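PDB 5KBP: glycosyl hydrolase, family 38, which probably hydrolyses alpha-mannosidic linkages as a metal-dependent glycoside hydrolase of family 38. Local coordinates for residues H260-F263 with D264-L267. Numbering follows the deposited sequence.
Sequences HSNF and DDYL
Asn262 caps the helix that starts at Phe263. Its OD1 accepts from the backbone N of Asp265 at 3.0 Å, the classic N-cap bond. Asp265 N lies above the plane of the Asn262 side-chain carbonyl, 36° out of it, and not on a lone pair. Asn262 CG sits between its own backbone N and carbonyl carbon (chi1 51°), which folds the side chain over the first turn. The backbone O of Asn262 accepts from Tyr266 N at 3.0 Å, and Phe263 O accepts from Leu267 N at 2.9 Å. These two bonds begin the helical ladder.

The other branch of the Asn262 amide serves two partners. ND2 gives a weak, bent bond to Asp265 OD2 (3.2 Å). The amide and carboxylate planes are 51° apart, so the two groups do not lie flat on each other. The stronger partner of ND2 is Asn50 OD1. Asp265 OD2 also takes a hydrogen bond from a water 3.0 Å away. That water is 2.6 Å from Ser261 OG, which itself packs against Asp265 CB at 3.4 Å. The carboxylate near the helix N-terminus is probably stabilised by the helix dipole.

Beyond the cap, Leu267 CB and CG each come to 3.2 Å from Phe263 O, the oxygen that accepts from Leu267 N. The trans chi1 of Tyr266 carries its ring off the helix, where its OH reaches the backbone O of His226.

The turn links strand 256-260 to helix 263-270 in the N-terminal domain of the family. Phe263 and Tyr266 turn their rings into the core, both touching Leu228 of strand 226-231 and Leu188 of strand 184-189, while Leu267 packs on Phe186 of the latter strand.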
# COMPACT_ATOMS: atom_id res chain seq x y z
N HIS A 260 -8.31 -39.70 11.86
CA HIS A 260 -8.25 -38.26 11.69
C HIS A 260 -7.62 -37.66 12.94
O HIS A 260 -8.19 -37.76 14.03
CB HIS A 260 -9.65 -37.68 11.44
CG HIS A 260 -9.64 -36.38 10.70
ND1 HIS A 260 -10.53 -35.36 10.96
CD2 HIS A 260 -8.84 -35.93 9.70
CE1 HIS A 260 -10.28 -34.34 10.15
NE2 HIS A 260 -9.26 -34.66 9.38
N SER A 261 -6.45 -37.06 12.79
CA SER A 261 -5.67 -36.66 13.96
C SER A 261 -5.10 -35.26 13.83
O SER A 261 -5.65 -34.41 13.13
CB SER A 261 -4.54 -37.67 14.20
OG SER A 261 -3.97 -37.51 15.48
N ASN A 262 -3.98 -35.01 14.51
CA ASN A 262 -3.36 -33.69 14.56
C ASN A 262 -1.91 -33.87 14.97
O ASN A 262 -1.49 -34.94 15.41
CB ASN A 262 -4.11 -32.77 15.52
CG ASN A 262 -4.32 -33.39 16.88
OD1 ASN A 262 -3.42 -33.42 17.72
ND2 ASN A 262 -5.53 -33.90 17.12
N PHE A 263 -1.14 -32.79 14.82
CA PHE A 263 0.30 -32.87 15.07
C PHE A 263 0.61 -33.13 16.54
O PHE A 263 1.61 -33.78 16.84
CB PHE A 263 0.98 -31.59 14.60
CG PHE A 263 1.30 -31.58 13.14
CD1 PHE A 263 2.21 -32.48 12.61
CD2 PHE A 263 0.69 -30.67 12.29
CE1 PHE A 263 2.51 -32.48 11.27
CE2 PHE A 263 0.99 -30.66 10.94
CZ PHE A 263 1.90 -31.57 10.43
N ASP A 264 -0.22 -32.63 17.46
CA ASP A 264 0.02 -32.87 18.88
C ASP A 264 -0.08 -34.36 19.21
O ASP A 264 0.77 -34.91 19.92
CB ASP A 264 -0.97 -32.07 19.72
CG ASP A 264 -0.72 -30.58 19.63
OD1 ASP A 264 0.46 -30.17 19.65
OD2 ASP A 264 -1.71 -29.82 19.52
N ASP A 265 -1.12 -35.03 18.71
CA ASP A 265 -1.29 -36.45 18.99
C ASP A 265 -0.26 -37.29 18.25
O ASP A 265 0.25 -38.27 18.81
CB ASP A 265 -2.71 -36.89 18.61
CG ASP A 265 -3.76 -36.34 19.55
OD1 ASP A 265 -3.40 -35.92 20.66
OD2 ASP A 265 -4.95 -36.34 19.17
N TYR A 266 0.06 -36.94 17.01
CA TYR A 266 1.05 -37.71 16.25
C TYR A 266 2.43 -37.63 16.89
O TYR A 266 3.11 -38.65 17.06
CB TYR A 266 1.10 -37.24 14.80
CG TYR A 266 2.14 -37.96 13.97
CD1 TYR A 266 1.95 -39.28 13.59
CD2 TYR A 266 3.31 -37.33 13.58
CE1 TYR A 266 2.89 -39.95 12.83
CE2 TYR A 266 4.26 -37.99 12.82
CZ TYR A 266 4.04 -39.31 12.45
OH TYR A 266 4.98 -39.97 11.69
N LEU A 267 2.86 -36.41 17.25
CA LEU A 267 4.18 -36.23 17.84
C LEU A 267 4.34 -37.02 19.13
O LEU A 267 5.40 -37.60 19.39
CB LEU A 267 4.45 -34.75 18.08
CG LEU A 267 4.80 -33.90 16.86
CD1 LEU A 267 4.82 -32.42 17.21
CD2 LEU A 267 6.15 -34.34 16.29
O HOH W 1 -5.60 -38.58 17.22